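PDB 3UGS: isoprenyl transferase from Campylobacter jejuni, which probably catalyses the condensation of isopentenyl diphosphate with allylic diphosphates to build long-chain cis-polyprenyl diphosphates such as undecaprenyl diphosphate. Local coordinates for residues 46-51 with 208-213; 83-88 with 114-119; 141-146 with 157-162. One frame throughout, in Å; residues are numbered along the deposited sequence.

Interaction 1: residues 46-51 with 208-213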
loop_
_atom_site.group_PDB
_atom_site.type_symbol
_atom_site.label_atom_id
_atom_site.label_comp_id
_atom_site.label_asym_id
_atom_site.label_seq_id
_atom_site.Cartn_x
_atom_site.Cartn_y
_atom_site.Cartn_z
ATOM N N CYS A 46 -11.087 13.806 -15.659
ATOM C CA CYS A 46 -9.614 13.717 -15.689
ATOM C C CYS A 46 -8.991 14.728 -16.611
ATOM O O CYS A 46 -7.987 15.359 -16.287
ATOM C CB CYS A 46 -9.147 12.317 -16.087
ATOM S SG CYS A 46 -9.309 11.102 -14.736
ATOM N N MET A 47 -9.583 14.826 -17.789
ATOM C CA MET A 47 -9.132 15.800 -18.830
ATOM C C MET A 47 -9.316 17.255 -18.361
ATOM O O MET A 47 -8.401 18.076 -18.363
ATOM C CB MET A 47 -9.871 15.593 -20.165
ATOM C CG MET A 47 -9.421 14.317 -20.881
ATOM S SD MET A 47 -10.463 13.729 -22.221
ATOM C CE MET A 47 -9.252 13.703 -23.542
ATOM N N GLU A 48 -10.532 17.520 -17.924
ATOM C CA GLU A 48 -10.929 18.865 -17.418
ATOM C C GLU A 48 -10.019 19.279 -16.269
ATOM O O GLU A 48 -9.689 20.446 -16.111
ATOM C CB GLU A 48 -12.393 18.896 -16.937
ATOM C CG GLU A 48 -13.408 18.672 -18.051
ATOM C CD GLU A 48 -14.846 18.559 -17.542
ATOM O OE1 GLU A 48 -15.116 18.929 -16.377
ATOM O OE2 GLU A 48 -15.714 18.080 -18.312
ATOM N N GLU A 49 -9.605 18.283 -15.501
ATOM C CA GLU A 49 -8.748 18.495 -14.286
ATOM C C GLU A 49 -7.246 18.374 -14.490
ATOM O O GLU A 49 -6.458 18.512 -13.570
ATOM C CB GLU A 49 -9.172 17.558 -13.172
ATOM C CG GLU A 49 -10.559 17.911 -12.621
ATOM C CD GLU A 49 -10.549 19.103 -11.665
ATOM O OE1 GLU A 49 -11.319 19.038 -10.680
ATOM O OE2 GLU A 49 -9.774 20.082 -11.856
ATOM N N ASN A 50 -6.861 18.124 -15.721
ATOM C CA ASN A 50 -5.439 17.876 -16.046
ATOM C C ASN A 50 -4.797 16.697 -15.264
ATOM O O ASN A 50 -3.668 16.738 -14.815
ATOM C CB ASN A 50 -4.607 19.151 -15.850
ATOM C CG ASN A 50 -3.268 19.089 -16.565
ATOM O OD1 ASN A 50 -3.165 18.545 -17.665
ATOM N ND2 ASN A 50 -2.236 19.642 -15.944
ATOM N N ILE A 51 -5.577 15.650 -15.085
ATOM C CA ILE A 51 -5.060 14.365 -14.549
ATOM C C ILE A 51 -4.567 13.534 -15.756
ATOM O O ILE A 51 -5.347 13.044 -16.515
ATOM C CB ILE A 51 -6.120 13.595 -13.765
ATOM C CG1 ILE A 51 -6.487 14.383 -12.504
ATOM C CG2 ILE A 51 -5.656 12.177 -13.440
ATOM C CD1 ILE A 51 -7.577 13.738 -11.651
ATOM N N GLU A 208 -19.235 14.991 -7.959
ATOM C CA GLU A 208 -18.627 14.189 -6.868
ATOM C C GLU A 208 -17.118 13.892 -7.118
ATOM O O GLU A 208 -16.255 14.154 -6.276
ATOM C CB GLU A 208 -19.392 12.888 -6.635
ATOM C CG GLU A 208 -18.791 11.990 -5.551
ATOM C CD GLU A 208 -19.223 12.368 -4.132
ATOM O OE1 GLU A 208 -19.914 13.404 -3.975
ATOM O OE2 GLU A 208 -18.867 11.620 -3.178
ATOM N N PHE A 209 -16.830 13.365 -8.284
ATOM C CA PHE A 209 -15.425 13.223 -8.749
ATOM C C PHE A 209 -14.651 14.518 -8.525
ATOM O O PHE A 209 -13.603 14.519 -7.921
ATOM C CB PHE A 209 -15.280 12.812 -10.229
ATOM C CG PHE A 209 -15.741 11.408 -10.516
ATOM C CD1 PHE A 209 -15.365 10.338 -9.696
ATOM C CD2 PHE A 209 -16.532 11.131 -11.641
ATOM C CE1 PHE A 209 -15.783 9.040 -9.974
ATOM C CE2 PHE A 209 -16.943 9.817 -11.929
ATOM C CZ PHE A 209 -16.573 8.777 -11.085
ATOM N N LYS A 210 -15.185 15.608 -9.031
ATOM C CA LYS A 210 -14.540 16.938 -8.890
ATOM C C LYS A 210 -14.295 17.327 -7.424
ATOM O O LYS A 210 -13.285 17.913 -7.062
ATOM C CB LYS A 210 -15.389 18.057 -9.479
ATOM C CG LYS A 210 -15.788 17.896 -10.917
ATOM C CD LYS A 210 -14.638 18.269 -11.817
ATOM C CE LYS A 210 -14.970 19.443 -12.699
ATOM N NZ LYS A 210 -14.446 19.155 -14.065
ATOM N N ARG A 211 -15.276 17.024 -6.605
ATOM C CA ARG A 211 -15.229 17.351 -5.152
ATOM C C ARG A 211 -14.083 16.639 -4.405
ATOM O O ARG A 211 -13.249 17.232 -3.704
ATOM C CB ARG A 211 -16.545 16.939 -4.509
ATOM C CG ARG A 211 -16.914 17.784 -3.318
ATOM C CD ARG A 211 -16.860 17.001 -2.024
ATOM N NE ARG A 211 -17.680 15.790 -2.015
ATOM C CZ ARG A 211 -17.360 14.704 -1.314
ATOM N NH1 ARG A 211 -16.261 14.697 -0.581
ATOM N NH2 ARG A 211 -18.117 13.618 -1.348
ATOM N N ILE A 212 -14.108 15.332 -4.593
ATOM C CA ILE A 212 -13.072 14.402 -4.129
ATOM C C ILE A 212 -11.689 14.904 -4.569
ATOM O O ILE A 212 -10.720 14.954 -3.814
ATOM C CB ILE A 212 -13.312 12.981 -4.690
ATOM C CG1 ILE A 212 -14.454 12.288 -3.908
ATOM C CG2 ILE A 212 -12.007 12.172 -4.678
ATOM C CD1 ILE A 212 -15.026 11.054 -4.572
ATOM N N ILE A 213 -11.630 15.292 -5.817
ATOM C CA ILE A 213 -10.414 15.896 -6.367
ATOM C C ILE A 213 -10.003 17.188 -5.624
ATOM O O ILE A 213 -8.839 17.433 -5.356
ATOM C CB ILE A 213 -10.527 16.164 -7.876
ATOM C CG1 ILE A 213 -10.191 14.889 -8.639
ATOM C CG2 ILE A 213 -9.584 17.277 -8.298
ATOM C CD1 ILE A 213 -10.791 14.810 -10.023
#
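The flat groups here are the carboxylates of Glu48 and Glu49, and both face helix 206-218. Glu48 OE1 meets the ammonium of Lys210, while its OE2 pairs with Lys206, one turn earlier on that helix. Glu49 OE1 lies against apolar atoms. Glu49 OE1 is 3.4 Å from Ile213 CG2 and 3.6 Å from Lys210 CD. Glu49 OE2 has a weak, long ion pair with Arg217.

The salt bridge between Glu48 OE1 and Lys210 NZ is modelled at 2.4 Å. This is very short, so the exact length is doubtful. The two side chains meet at about a right angle. The Glu48 chain is extended beyond CG, whereas Lys210 bends at chi2 (-79°) and again further out, which carries NZ across to the carboxylate. Its CD passes Glu49 on the way.

The apolar part lies between two isoleucines. Ile51 and Ile213 reach toward each other tip to tip, their CD1 atoms 3.8 Å apart. Leu7 touches both, and Val45 of helix 34-48 also touches Ile213.

Helix 34-48 ends here in a Schellman motif. Asn50 has positive phi (57°), and Ile51 N bonds back to Cys46 O at 2.7 Å. The turn brings Ile51 round to face helix 206-218, just before strand 53-60 of the parallel sheet.

The chemistry is divided. Buried Ile51 and Ile213 meet through methyl groups, while exposed Glu48 pairs with two lysines. That pairing probably favours its charged form.

Interaction 2: residues 83-88 with 114-119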
loop_
_atom_site.group_PDB
_atom_site.type_symbol
_atom_site.label_atom_id
_atom_site.label_comp_id
_atom_site.label_asym_id
_atom_site.label_seq_id
_atom_site.Cartn_x
_atom_site.Cartn_y
_atom_site.Cartn_z
ATOM N N ASP A 83 -13.373 -3.569 -26.984
ATOM C CA ASP A 83 -14.080 -3.171 -28.230
ATOM C C ASP A 83 -14.484 -1.696 -28.225
ATOM O O ASP A 83 -14.200 -0.951 -29.152
ATOM C CB ASP A 83 -15.312 -4.036 -28.467
ATOM C CG ASP A 83 -14.957 -5.497 -28.837
ATOM O OD1 ASP A 83 -13.849 -5.769 -29.367
ATOM O OD2 ASP A 83 -15.819 -6.367 -28.596
ATOM N N GLU A 84 -15.115 -1.274 -27.144
ATOM C CA GLU A 84 -15.479 0.166 -26.933
ATOM C C GLU A 84 -14.261 1.049 -27.131
ATOM O O GLU A 84 -14.299 2.079 -27.790
ATOM C CB GLU A 84 -16.048 0.460 -25.537
ATOM C CG GLU A 84 -17.540 0.211 -25.408
ATOM C CD GLU A 84 -18.395 1.378 -25.880
ATOM O OE1 GLU A 84 -17.842 2.469 -26.143
ATOM O OE2 GLU A 84 -19.635 1.194 -25.986
ATOM N N ALA A 85 -13.171 0.592 -26.552
ATOM C CA ALA A 85 -11.883 1.333 -26.603
ATOM C C ALA A 85 -11.293 1.326 -28.016
ATOM O O ALA A 85 -10.697 2.283 -28.466
ATOM C CB ALA A 85 -10.882 0.785 -25.579
ATOM N N LEU A 86 -11.478 0.224 -28.719
ATOM C CA LEU A 86 -11.057 0.148 -30.143
ATOM C C LEU A 86 -11.877 1.137 -30.959
ATOM O O LEU A 86 -11.414 1.700 -31.941
ATOM C CB LEU A 86 -11.260 -1.240 -30.758
ATOM C CG LEU A 86 -9.976 -2.072 -30.784
ATOM C CD1 LEU A 86 -10.359 -3.531 -31.054
ATOM C CD2 LEU A 86 -8.946 -1.515 -31.767
ATOM N N GLU A 87 -13.107 1.307 -30.517
ATOM C CA GLU A 87 -14.067 2.207 -31.186
ATOM C C GLU A 87 -13.832 3.689 -30.860
ATOM O O GLU A 87 -13.628 4.545 -31.726
ATOM C CB GLU A 87 -15.513 1.837 -30.818
ATOM C CG GLU A 87 -16.529 2.949 -31.074
ATOM C CD GLU A 87 -17.976 2.472 -31.010
ATOM O OE1 GLU A 87 -18.495 2.250 -29.880
ATOM O OE2 GLU A 87 -18.594 2.331 -32.094
ATOM N N LYS A 88 -13.869 3.942 -29.570
ATOM C CA LYS A 88 -13.978 5.319 -29.010
ATOM C C LYS A 88 -12.691 5.993 -28.574
ATOM O O LYS A 88 -12.681 7.187 -28.401
ATOM C CB LYS A 88 -14.945 5.345 -27.825
ATOM C CG LYS A 88 -16.399 5.080 -28.223
ATOM C CD LYS A 88 -17.351 5.072 -27.037
ATOM C CE LYS A 88 -18.793 4.803 -27.475
ATOM N NZ LYS A 88 -19.717 4.778 -26.303
ATOM N N THR A 114 -3.047 -5.580 -27.543
ATOM C CA THR A 114 -1.928 -5.022 -28.327
ATOM C C THR A 114 -2.461 -4.116 -29.420
ATOM O O THR A 114 -1.933 -3.069 -29.713
ATOM C CB THR A 114 -1.083 -6.088 -29.029
ATOM O OG1 THR A 114 -1.976 -7.091 -29.517
ATOM C CG2 THR A 114 -0.036 -6.708 -28.082
ATOM N N LEU A 115 -3.555 -4.551 -29.981
ATOM C CA LEU A 115 -4.217 -3.821 -31.056
ATOM C C LEU A 115 -4.621 -2.423 -30.627
ATOM O O LEU A 115 -4.235 -1.417 -31.246
ATOM C CB LEU A 115 -5.465 -4.567 -31.529
ATOM C CG LEU A 115 -5.941 -4.138 -32.936
ATOM C CD1 LEU A 115 -4.913 -4.499 -34.013
ATOM C CD2 LEU A 115 -7.313 -4.755 -33.239
ATOM N N VAL A 116 -5.418 -2.358 -29.574
ATOM C CA VAL A 116 -5.924 -1.034 -29.132
ATOM C C VAL A 116 -4.729 -0.222 -28.640
ATOM O O VAL A 116 -4.636 0.975 -28.845
ATOM C CB VAL A 116 -7.033 -1.105 -28.063
ATOM C CG1 VAL A 116 -6.536 -1.803 -26.814
ATOM C CG2 VAL A 116 -7.534 0.284 -27.682
ATOM N N GLU A 117 -3.766 -0.920 -28.076
ATOM C CA GLU A 117 -2.535 -0.262 -27.612
ATOM C C GLU A 117 -1.834 0.488 -28.747
ATOM O O GLU A 117 -1.503 1.656 -28.653
ATOM C CB GLU A 117 -1.562 -1.238 -26.968
ATOM C CG GLU A 117 -1.809 -1.453 -25.482
ATOM C CD GLU A 117 -0.793 -2.398 -24.809
ATOM O OE1 GLU A 117 -0.182 -3.258 -25.504
ATOM O OE2 GLU A 117 -0.602 -2.291 -23.568
ATOM N N GLU A 118 -1.614 -0.244 -29.820
ATOM C CA GLU A 118 -0.943 0.269 -31.025
ATOM C C GLU A 118 -1.763 1.407 -31.626
ATOM O O GLU A 118 -1.255 2.461 -31.974
ATOM C CB GLU A 118 -0.747 -0.848 -32.073
ATOM N N LYS A 119 -3.055 1.183 -31.699
ATOM C CA LYS A 119 -3.953 2.173 -32.319
ATOM C C LYS A 119 -3.987 3.510 -31.533
ATOM O O LYS A 119 -4.237 4.589 -32.070
ATOM C CB LYS A 119 -5.357 1.605 -32.421
ATOM C CG LYS A 119 -6.285 2.371 -33.331
ATOM C CD LYS A 119 -7.733 1.915 -33.141
ATOM C CE LYS A 119 -8.687 2.656 -34.082
ATOM N NZ LYS A 119 -10.084 2.141 -34.040
#
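Leu86 is the centre of this contact and packs against three residues of helix 107-120. Its CG lies on the Val116 side chain, with Leu86 CG 4.1 Å from Val116 CB. Val116 also reaches Ala85. Val116 CG2 rests 3.8 Å from the backbone Ala85 O, with Ala85 CB at 4.0 Å from the same methyl. Ala85 and Val116 are both buried, so this is the enclosed part of the contact.

The helices run side by side. The axes of the two short segments come within 9.6 Å, and their directions differ by 21°. Such near-parallel packing fits successive beta-alpha-beta crossovers. Helix 68-88 links strands 53-60 and 94-99, and helix 107-120 links 94-99 to 126-134, all parallel strands of one sheet. Ile74 and Leu78, earlier on helix 68-88, line the pocket of the bound farnesyl monophosphate. The side chain of Ala85 is about 11 Å from that ligand.

The other side of the contact faces solvent. Exposed Leu115 meets Leu86 at about a right angle, with Leu115 CD2 3.9 Å from Leu86 CD2. Lys119, also exposed, sets out with CG opposite its backbone N (chi1 -166°) and stays extended to the end. It reaches across to helix 68-88. Lys119 CD passes 3.9 Å from Leu86 CD2. Lys119 NZ then donates a hydrogen bond to Leu86 O, modelled at 2.5 Å. This is short, so the exact length is uncertain. The C=O...NZ angle is 161°, so the ammonium sits nearly along the C=O axis. The carbonyl belongs to the last turn of helix 68-88, where the partial negative charge of the helix end would probably favour a lysine.

Interaction 3: residues 141-146 with 157-162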
loop_
_atom_site.group_PDB
_atom_site.type_symbol
_atom_site.label_atom_id
_atom_site.label_comp_id
_atom_site.label_asym_id
_atom_site.label_seq_id
_atom_site.Cartn_x
_atom_site.Cartn_y
_atom_site.Cartn_z
ATOM N N ILE A 141 8.562 -7.711 -8.450
ATOM C CA ILE A 141 9.541 -8.805 -8.765
ATOM C C ILE A 141 10.057 -8.676 -10.185
ATOM O O ILE A 141 11.231 -8.779 -10.456
ATOM C CB ILE A 141 8.973 -10.227 -8.550
ATOM C CG1 ILE A 141 9.489 -10.798 -7.221
ATOM C CG2 ILE A 141 9.590 -11.205 -9.559
ATOM C CD1 ILE A 141 9.018 -10.173 -5.949
ATOM N N ARG A 142 9.141 -8.413 -11.083
ATOM C CA ARG A 142 9.457 -8.241 -12.496
ATOM C C ARG A 142 10.355 -7.022 -12.712
ATOM O O ARG A 142 11.233 -6.997 -13.565
ATOM C CB ARG A 142 8.186 -8.168 -13.378
ATOM C CG ARG A 142 7.399 -9.497 -13.353
ATOM C CD ARG A 142 6.361 -9.711 -14.447
ATOM N NE ARG A 142 5.169 -8.917 -14.122
ATOM C CZ ARG A 142 4.903 -7.721 -14.620
ATOM N NH1 ARG A 142 3.836 -7.045 -14.190
ATOM N NH2 ARG A 142 5.699 -7.206 -15.542
ATOM N N ALA A 143 10.125 -5.998 -11.924
ATOM C CA ALA A 143 10.930 -4.778 -12.051
ATOM C C ALA A 143 12.359 -5.031 -11.591
ATOM O O ALA A 143 13.327 -4.550 -12.202
ATOM C CB ALA A 143 10.337 -3.658 -11.275
ATOM N N ALA A 144 12.475 -5.809 -10.517
ATOM C CA ALA A 144 13.791 -6.168 -9.932
ATOM C C ALA A 144 14.643 -7.025 -10.916
ATOM O O ALA A 144 15.850 -6.927 -10.972
ATOM C CB ALA A 144 13.635 -6.915 -8.615
ATOM N N LYS A 145 13.979 -7.889 -11.649
ATOM C CA LYS A 145 14.670 -8.735 -12.622
ATOM C C LYS A 145 15.159 -7.910 -13.816
ATOM O O LYS A 145 16.225 -8.154 -14.345
ATOM C CB LYS A 145 13.781 -9.870 -13.093
ATOM C CG LYS A 145 13.431 -10.821 -11.970
ATOM C CD LYS A 145 12.282 -11.712 -12.388
ATOM C CE LYS A 145 12.528 -13.160 -11.998
ATOM N NZ LYS A 145 11.614 -14.014 -12.812
ATOM N N ARG A 146 14.338 -6.964 -14.236
ATOM C CA ARG A 146 14.703 -6.054 -15.320
ATOM C C ARG A 146 15.961 -5.230 -14.977
ATOM O O ARG A 146 16.802 -4.918 -15.831
ATOM C CB ARG A 146 13.584 -5.072 -15.653
ATOM C CG ARG A 146 12.408 -5.651 -16.385
ATOM C CD ARG A 146 11.230 -4.645 -16.348
ATOM N NE ARG A 146 10.125 -5.100 -17.176
ATOM C CZ ARG A 146 8.844 -4.856 -16.953
ATOM N NH1 ARG A 146 8.451 -4.108 -15.909
ATOM N NH2 ARG A 146 7.951 -5.377 -17.783
ATOM N N GLU A 157 15.459 3.868 -6.930
ATOM C CA GLU A 157 15.249 4.613 -8.155
ATOM C C GLU A 157 15.209 3.702 -9.348
ATOM O O GLU A 157 14.339 3.812 -10.195
ATOM C CB GLU A 157 16.300 5.658 -8.349
ATOM C CG GLU A 157 16.389 6.641 -7.176
ATOM C CD GLU A 157 17.235 6.137 -5.976
ATOM O OE1 GLU A 157 17.442 4.906 -5.781
ATOM O OE2 GLU A 157 17.677 7.001 -5.185
ATOM N N ASN A 158 16.133 2.769 -9.389
ATOM C CA ASN A 158 16.184 1.871 -10.525
ATOM C C ASN A 158 14.999 0.940 -10.613
ATOM O O ASN A 158 14.513 0.634 -11.673
ATOM C CB ASN A 158 17.491 1.085 -10.563
ATOM C CG ASN A 158 18.660 1.922 -11.105
ATOM O OD1 ASN A 158 18.473 2.750 -11.981
ATOM N ND2 ASN A 158 19.860 1.696 -10.584
ATOM N N LEU A 159 14.524 0.490 -9.468
ATOM C CA LEU A 159 13.378 -0.404 -9.425
ATOM C C LEU A 159 12.122 0.352 -9.839
ATOM O O LEU A 159 11.317 -0.119 -10.593
ATOM C CB LEU A 159 13.252 -1.008 -8.044
ATOM C CG LEU A 159 12.082 -1.868 -7.546
ATOM C CD1 LEU A 159 10.732 -1.160 -7.555
ATOM C CD2 LEU A 159 12.031 -3.154 -8.322
ATOM N N THR A 160 11.984 1.557 -9.348
ATOM C CA THR A 160 10.880 2.416 -9.765
ATOM C C THR A 160 10.782 2.532 -11.279
ATOM O O THR A 160 9.743 2.309 -11.876
ATOM C CB THR A 160 11.040 3.814 -9.142
ATOM O OG1 THR A 160 11.058 3.653 -7.722
ATOM C CG2 THR A 160 9.967 4.729 -9.533
ATOM N N GLN A 161 11.888 2.909 -11.879
ATOM C CA GLN A 161 11.937 3.193 -13.340
ATOM C C GLN A 161 11.695 1.938 -14.193
ATOM O O GLN A 161 11.482 2.009 -15.380
ATOM C CB GLN A 161 13.259 3.836 -13.779
ATOM C CG GLN A 161 13.456 5.239 -13.235
ATOM C CD GLN A 161 12.164 6.086 -13.301
ATOM O OE1 GLN A 161 11.631 6.545 -12.240
ATOM N NE2 GLN A 161 11.654 6.326 -14.547
ATOM N N ASN A 162 11.775 0.798 -13.573
ATOM C CA ASN A 162 11.555 -0.474 -14.280
ATOM C C ASN A 162 10.227 -1.158 -13.996
ATOM O O ASN A 162 9.938 -2.249 -14.522
ATOM C CB ASN A 162 12.722 -1.447 -14.083
ATOM C CG ASN A 162 13.933 -1.059 -14.920
ATOM O OD1 ASN A 162 13.963 -1.346 -16.131
ATOM N ND2 ASN A 162 14.913 -0.378 -14.303
#
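Ala143 and Leu159 join two helices of a helix-loop-helix unit, 136-149 and 156-161. It links strands 126-134 and 171-175 of the parallel sheet of the cis-prenyltransferase fold.

The apolar contacts depend on one methyl. A chi1 of 172° turns the Leu159 chain away from its backbone N, and Leu159 CD2 makes a close contact of 3.4 Å with Ala143 CB. It touches Ala144 CB more loosely. The second subunit adds to this packing: its Leu154 lies on Ala144 and its Ile141 on Leu159. Apart from these methyl contacts, Leu159 CD2 also lies 3.5 Å from the backbone Ala144 N.

The polar contacts gather on Asn162. Arg146 slides past it in the opposite direction, extended from CG to NE. Arg146 NH1 donates to the backbone Asn162 O at 2.8 Å, with that oxygen near the guanidinium plane but tilted 17° from it. NH1 also forms a salt bridge with Asp164, so two partners hold this end of the arginine. The Asn162 side chain turns back to helix 156-161. Asn162 ND2 bonds to Asn158 O at 2.8 Å, nearly straight at 165°, with the acceptor lying in the amide plane.

Overall arrangement
All three contacts join helices packed around one parallel-sheet fold, but none touches another. Interaction 1 joins an early helix, 34-48, to the last one, 206-218, which comes after the final strand. Interactions 2 and 3 both fall between its segments and follow one another in series. The centres of interactions 1 and 2 are 24 Å apart, those of 2 and 3 are 28 Å apart, and those of 1 and 3 are 30 Å apart. Interaction 2 packs helix 107-120 against helix 68-88, which lines the prenyl pocket nearer its start. Interaction 3 lies at the contact with the second subunit of the homodimer.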